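Local coordinates for protein probable benzoylformate decarboxylase (Rhodococcus jostii, PDB 7ORX) that belongs to the thiamine diphosphate-dependent enzyme family and binds thiamine diphosphate and a sodium ion in an assembly of four chains, at residues E136-T141 against V159-D164; A261-T266 against F281-Y286. All blocks are in the same frame, centred on the assembly; numbering follows the deposited sequence.

Contacts 1 and 2 are separate buried packings on opposite sides of the chain's centre, with centres 45 Å apart and nearest atoms about 23 Å apart. Contact 1 lies in the N-terminal domain, joining a helix to strand 157-162; the same parallel sheet contains strand 68-73, which ends at His73 of a thiamine diphosphate pocket. A second such pocket is formed by residues between 379 and 463. Contact 2 follows later in the chain, in the central domain, where a short helix packs on a loop. His284 of that loop meets the ring of Phe467, on helix 462-470. The fourth subunit borders both sites, packing on Tyr163 of segment 159-164 and on Tyr283 of segment 281-286.

Contact 1 (E136-T141 against V159-D164); sequences EDVPRT and VSVPYD
The carbonyl oxygen of Asp137 is gripped twice by Thr141, the residue that also meets Val159 across the contact. Thr141 N donates to Asp137 O at 3.1 Å as the first helical bond, and Thr141 OG1 adds a second bond to Asp137 O at 2.8 Å, the two arriving from opposite faces of the carbonyl plane. With OG1 turned back along the helix in this way (chi1 -68°), the methyl of Thr141 lies anti to the backbone N; the Thr141 and Val159 side chains cross obliquely, Thr141 CG2 reaching Val159 CG1 at 3.8 Å.

One turn back, Val138 and Val161 face each other tip to tip. Val138 CG2 lies 3.9 Å from Val161 CG1, while Val138 CG1 stands opposite both methyls of Val161, so four methyl groups share the interface. No hydrogen bond spans the two segments.

Arg140 and Asp137 pair at the helix start as a salt bridge: Arg140 takes Asp137 side-on, NE to OD1 at 3.0 Å and NH2 to OD2 at 3.1 Å, with both oxygens in its guanidinium plane. Its NH1 bonds Gln144 OE1 of the same chain and Arg310 O of the third subunit, carrying this pair into the assembly interface.

Helix 138-149 thus lies against the sheet as the crossover of a beta-alpha-beta unit, between parallel neighbouring strands 128-130 and 157-162 of the N-terminal thiamine diphosphate-binding domain.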
loop_
_atom_site.group_PDB
_atom_site.type_symbol
_atom_site.label_atom_id
_atom_site.label_comp_id
_atom_site.label_asym_id
_atom_site.label_seq_id
_atom_site.Cartn_x
_atom_site.Cartn_y
_atom_site.Cartn_z
ATOM N N GLU C 136 -4.620 -24.393 -3.497
ATOM C CA GLU C 136 -3.983 -25.053 -4.659
ATOM C C GLU C 136 -2.699 -24.317 -5.031
ATOM O O GLU C 136 -1.697 -24.959 -5.443
ATOM C CB GLU C 136 -4.992 -25.036 -5.797
ATOM C CG GLU C 136 -6.175 -25.957 -5.508
ATOM C CD GLU C 136 -7.528 -25.461 -6.007
ATOM O OE1 GLU C 136 -8.014 -26.000 -7.035
ATOM O OE2 GLU C 136 -8.094 -24.534 -5.351
ATOM N N ASP C 137 -2.742 -22.992 -4.924
ATOM C CA ASP C 137 -1.630 -22.145 -5.415
ATOM C C ASP C 137 -0.535 -22.002 -4.335
ATOM O O ASP C 137 0.393 -21.206 -4.539
ATOM C CB ASP C 137 -2.177 -20.792 -5.858
ATOM C CG ASP C 137 -1.239 -20.039 -6.798
ATOM O OD1 ASP C 137 -0.742 -20.695 -7.786
ATOM O OD2 ASP C 137 -1.004 -18.796 -6.544
ATOM N N VAL C 138 -0.616 -22.703 -3.204
ATOM C CA VAL C 138 0.363 -22.477 -2.135
ATOM C C VAL C 138 1.721 -23.003 -2.579
ATOM O O VAL C 138 2.701 -22.274 -2.510
ATOM C CB VAL C 138 -0.140 -23.010 -0.794
ATOM C CG1 VAL C 138 0.960 -23.079 0.245
ATOM C CG2 VAL C 138 -1.264 -22.121 -0.279
ATOM N N PRO C 139 1.874 -24.221 -3.119
ATOM C CA PRO C 139 3.188 -24.675 -3.579
ATOM C C PRO C 139 3.851 -23.751 -4.610
ATOM O O PRO C 139 4.976 -23.428 -4.462
ATOM C CB PRO C 139 2.886 -26.062 -4.161
ATOM C CG PRO C 139 1.690 -26.522 -3.365
ATOM C CD PRO C 139 0.856 -25.259 -3.246
ATOM N N ARG C 140 3.144 -23.294 -5.624
ATOM C CA ARG C 140 3.798 -22.470 -6.694
ATOM C C ARG C 140 4.148 -21.101 -6.106
ATOM O O ARG C 140 5.217 -20.578 -6.417
ATOM C CB ARG C 140 2.915 -22.389 -7.948
ATOM C CG ARG C 140 3.562 -21.683 -9.137
ATOM C CD ARG C 140 2.529 -20.989 -10.044
ATOM N NE ARG C 140 1.806 -20.058 -9.205
ATOM C CZ ARG C 140 2.281 -18.848 -8.837
ATOM N NH1 ARG C 140 3.401 -18.369 -9.367
ATOM N NH2 ARG C 140 1.597 -18.095 -7.987
ATOM N N THR C 141 3.281 -20.534 -5.275
ATOM C CA THR C 141 3.562 -19.257 -4.581
ATOM C C THR C 141 4.900 -19.397 -3.826
ATOM O O THR C 141 5.717 -18.491 -3.884
ATOM C CB THR C 141 2.405 -18.851 -3.672
ATOM O OG1 THR C 141 1.275 -18.506 -4.467
ATOM C CG2 THR C 141 2.753 -17.660 -2.799
ATOM N N VAL C 159 5.184 -14.792 2.517
ATOM C CA VAL C 159 4.053 -15.611 2.036
ATOM C C VAL C 159 3.183 -15.886 3.258
ATOM O O VAL C 159 3.705 -16.500 4.190
ATOM C CB VAL C 159 4.559 -16.915 1.408
ATOM C CG1 VAL C 159 3.386 -17.758 0.989
ATOM C CG2 VAL C 159 5.487 -16.660 0.243
ATOM N N SER C 160 1.917 -15.466 3.253
ATOM C CA SER C 160 0.963 -15.726 4.367
ATOM C C SER C 160 0.082 -16.882 3.938
ATOM O O SER C 160 -0.510 -16.725 2.925
ATOM C CB SER C 160 0.164 -14.464 4.704
ATOM O OG SER C 160 -1.033 -14.730 5.419
ATOM N N VAL C 161 0.035 -17.998 4.663
ATOM C CA VAL C 161 -0.750 -19.205 4.258
ATOM C C VAL C 161 -1.783 -19.517 5.345
ATOM O O VAL C 161 -1.417 -19.754 6.508
ATOM C CB VAL C 161 0.163 -20.414 3.994
ATOM C CG1 VAL C 161 -0.672 -21.596 3.562
ATOM C CG2 VAL C 161 1.284 -20.078 3.029
ATOM N N PRO C 162 -3.099 -19.490 5.005
ATOM C CA PRO C 162 -4.155 -19.918 5.913
ATOM C C PRO C 162 -3.934 -21.379 6.304
ATOM O O PRO C 162 -3.561 -22.192 5.453
ATOM C CB PRO C 162 -5.446 -19.748 5.107
ATOM C CG PRO C 162 -5.121 -18.725 4.052
ATOM C CD PRO C 162 -3.651 -18.919 3.773
ATOM N N TYR C 163 -4.140 -21.703 7.573
ATOM C CA TYR C 163 -3.591 -22.964 8.117
ATOM C C TYR C 163 -4.349 -24.143 7.499
ATOM O O TYR C 163 -3.757 -25.212 7.306
ATOM C CB TYR C 163 -3.522 -22.877 9.639
ATOM C CG TYR C 163 -4.768 -23.106 10.446
ATOM C CD1 TYR C 163 -5.424 -24.322 10.482
ATOM C CD2 TYR C 163 -5.207 -22.115 11.309
ATOM C CE1 TYR C 163 -6.523 -24.518 11.303
ATOM C CE2 TYR C 163 -6.292 -22.296 12.145
ATOM C CZ TYR C 163 -6.963 -23.495 12.139
ATOM O OH TYR C 163 -8.039 -23.571 12.980
ATOM N N ASP C 164 -5.605 -23.937 7.115
ATOM C CA ASP C 164 -6.451 -24.991 6.514
ATOM C C ASP C 164 -5.952 -25.329 5.098
ATOM O O ASP C 164 -6.398 -26.351 4.546
ATOM C CB ASP C 164 -7.937 -24.620 6.582
ATOM C CG ASP C 164 -8.364 -23.355 5.842
ATOM O OD1 ASP C 164 -7.639 -22.319 5.970
ATOM O OD2 ASP C 164 -9.471 -23.393 5.157
#

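Contact 2 (A261-T266 against F281-Y286)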
loop_
_atom_site.group_PDB
_atom_site.type_symbol
_atom_site.label_atom_id
_atom_site.label_comp_id
_atom_site.label_asym_id
_atom_site.label_seq_id
_atom_site.Cartn_x
_atom_site.Cartn_y
_atom_site.Cartn_z
ATOM N N ALA C 261 31.264 15.336 2.554
ATOM C CA ALA C 261 32.467 16.195 2.456
ATOM C C ALA C 261 33.685 15.377 2.866
ATOM O O ALA C 261 34.740 15.530 2.244
ATOM C CB ALA C 261 32.327 17.413 3.337
ATOM N N ASP C 262 33.508 14.536 3.883
ATOM C CA ASP C 262 34.601 13.781 4.544
ATOM C C ASP C 262 35.134 12.711 3.586
ATOM O O ASP C 262 36.386 12.535 3.511
ATOM C CB ASP C 262 34.116 13.199 5.880
ATOM C CG ASP C 262 33.825 14.224 6.980
ATOM O OD1 ASP C 262 34.110 15.447 6.785
ATOM O OD2 ASP C 262 33.306 13.784 8.034
ATOM N N LEU C 263 34.221 12.029 2.885
ATOM C CA LEU C 263 34.550 10.951 1.905
ATOM C C LEU C 263 35.317 11.560 0.727
ATOM O O LEU C 263 36.371 11.014 0.367
ATOM C CB LEU C 263 33.261 10.250 1.465
ATOM C CG LEU C 263 33.456 8.994 0.620
ATOM C CD1 LEU C 263 32.227 8.104 0.680
ATOM C CD2 LEU C 263 33.753 9.345 -0.833
ATOM N N SER C 264 34.840 12.668 0.174
ATOM C CA SER C 264 35.483 13.292 -1.005
ATOM C C SER C 264 36.868 13.838 -0.632
ATOM O O SER C 264 37.772 13.799 -1.491
ATOM C CB SER C 264 34.588 14.320 -1.650
ATOM O OG SER C 264 34.267 15.335 -0.727
ATOM N N LYS C 265 37.050 14.316 0.603
ATOM C CA LYS C 265 38.350 14.854 1.100
ATOM C C LYS C 265 39.349 13.688 1.218
ATOM O O LYS C 265 40.521 13.876 0.864
ATOM C CB LYS C 265 38.142 15.655 2.395
ATOM C CG LYS C 265 39.413 16.234 3.040
ATOM C CD LYS C 265 39.722 15.645 4.449
ATOM C CE LYS C 265 41.171 15.221 4.689
ATOM N NZ LYS C 265 42.103 16.379 4.691
ATOM N N THR C 266 38.895 12.523 1.685
ATOM C CA THR C 266 39.719 11.296 1.847
ATOM C C THR C 266 40.271 10.829 0.491
ATOM O O THR C 266 41.460 10.450 0.463
ATOM C CB THR C 266 38.903 10.181 2.497
ATOM O OG1 THR C 266 38.408 10.646 3.755
ATOM C CG2 THR C 266 39.690 8.909 2.689
ATOM N N PHE C 281 26.323 6.808 -2.120
ATOM C CA PHE C 281 27.007 6.032 -1.092
ATOM C C PHE C 281 26.054 5.907 0.118
ATOM O O PHE C 281 25.057 6.666 0.259
ATOM C CB PHE C 281 28.342 6.681 -0.675
ATOM C CG PHE C 281 29.525 6.602 -1.619
ATOM C CD1 PHE C 281 30.250 5.434 -1.767
ATOM C CD2 PHE C 281 29.983 7.725 -2.289
ATOM C CE1 PHE C 281 31.334 5.362 -2.627
ATOM C CE2 PHE C 281 31.119 7.674 -3.088
ATOM C CZ PHE C 281 31.795 6.492 -3.254
ATOM N N ARG C 282 26.397 5.014 1.030
ATOM C CA ARG C 282 25.657 4.769 2.296
ATOM C C ARG C 282 26.172 5.747 3.388
ATOM O O ARG C 282 26.725 5.342 4.436
ATOM C CB ARG C 282 25.842 3.287 2.592
ATOM C CG ARG C 282 24.694 2.687 3.370
ATOM C CD ARG C 282 23.543 2.180 2.549
ATOM N NE ARG C 282 22.693 1.583 3.581
ATOM C CZ ARG C 282 21.487 2.021 3.952
ATOM N NH1 ARG C 282 20.918 3.063 3.359
ATOM N NH2 ARG C 282 20.828 1.352 4.883
ATOM N N TYR C 283 25.982 7.036 3.140
ATOM C CA TYR C 283 26.248 8.171 4.062
ATOM C C TYR C 283 25.340 8.007 5.273
ATOM O O TYR C 283 24.383 7.251 5.182
ATOM C CB TYR C 283 25.945 9.503 3.372
ATOM C CG TYR C 283 26.683 9.777 2.078
ATOM C CD1 TYR C 283 28.064 9.764 2.042
ATOM C CD2 TYR C 283 26.025 10.131 0.909
ATOM C CE1 TYR C 283 28.775 10.029 0.883
ATOM C CE2 TYR C 283 26.726 10.429 -0.253
ATOM C CZ TYR C 283 28.114 10.375 -0.266
ATOM O OH TYR C 283 28.909 10.698 -1.326
ATOM N N HIS C 284 25.612 8.709 6.362
ATOM C CA HIS C 284 24.912 8.531 7.666
ATOM C C HIS C 284 24.711 9.904 8.313
ATOM O O HIS C 284 23.619 10.465 8.174
ATOM C CB HIS C 284 25.700 7.542 8.550
ATOM C CG HIS C 284 24.984 7.139 9.795
ATOM N ND1 HIS C 284 25.309 5.975 10.472
ATOM C CD2 HIS C 284 23.938 7.696 10.460
ATOM C CE1 HIS C 284 24.518 5.851 11.528
ATOM N NE2 HIS C 284 23.662 6.892 11.540
ATOM N N GLN C 285 25.737 10.395 9.007
ATOM C CA GLN C 285 25.892 11.820 9.375
ATOM C C GLN C 285 25.681 12.651 8.093
ATOM O O GLN C 285 26.228 12.288 7.051
ATOM C CB GLN C 285 27.228 12.050 10.114
ATOM C CG GLN C 285 28.497 11.609 9.366
ATOM C CD GLN C 285 29.024 10.204 9.653
ATOM O OE1 GLN C 285 28.329 9.337 10.150
ATOM N NE2 GLN C 285 30.282 9.927 9.331
ATOM N N TYR C 286 24.877 13.712 8.190
ATOM C CA TYR C 286 24.710 14.795 7.194
ATOM C C TYR C 286 25.863 15.774 7.369
ATOM O O TYR C 286 25.782 16.637 8.259
ATOM C CB TYR C 286 23.372 15.523 7.373
ATOM C CG TYR C 286 23.081 16.602 6.353
ATOM C CD1 TYR C 286 23.182 16.327 4.990
ATOM C CD2 TYR C 286 22.682 17.880 6.738
ATOM C CE1 TYR C 286 22.897 17.293 4.040
ATOM C CE2 TYR C 286 22.386 18.860 5.800
ATOM C CZ TYR C 286 22.492 18.558 4.446
ATOM O OH TYR C 286 22.213 19.472 3.469
#
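Leu263 leaves helix 260-266 toward the loop, and its CB and CG form the stem that carries two methyls to the ring of Phe281. CG lies anti to the backbone N (chi1 -171°), which extends the branch away from the helix. At the tip, CD1 sits over one face of the Phe281 ring, 3.8 Å from the centroid and 14° off the ring normal, a CH-pi contact in which Leu263 CD1 comes nearest to Phe281 CD2 at 3.7 Å. The other methyl, CD2, meets Phe281 CE2 at 3.8 Å, so both branches of the leucine bear on the same side of the phenylalanine, and the two side chains cross at about a right angle.

These residues belong to the central domain, whose parallel six-stranded sheet has a Rossmann-like order. Along the chain the helix connects strand 252-255, at one edge of the sheet, to strand 272-276, and the loop follows that second strand, so the leucine packs on the connection that leaves the sheet before the chain enters strand 297-302.

CD1 also approaches Tyr283 obliquely, with Leu263 CD1 4.0 Å from Tyr283 CE1, and so touches both aromatic rings. Phe281 CB rests over one face of the Tyr283 ring, offset toward its rim. Between them Arg282 centres an inverse gamma turn, closed by a weak bond from Tyr283 N to Phe281 O, and the peptide preceding Phe281 is cis. Val111 of the fourth subunit packs against both Arg282 and Tyr283.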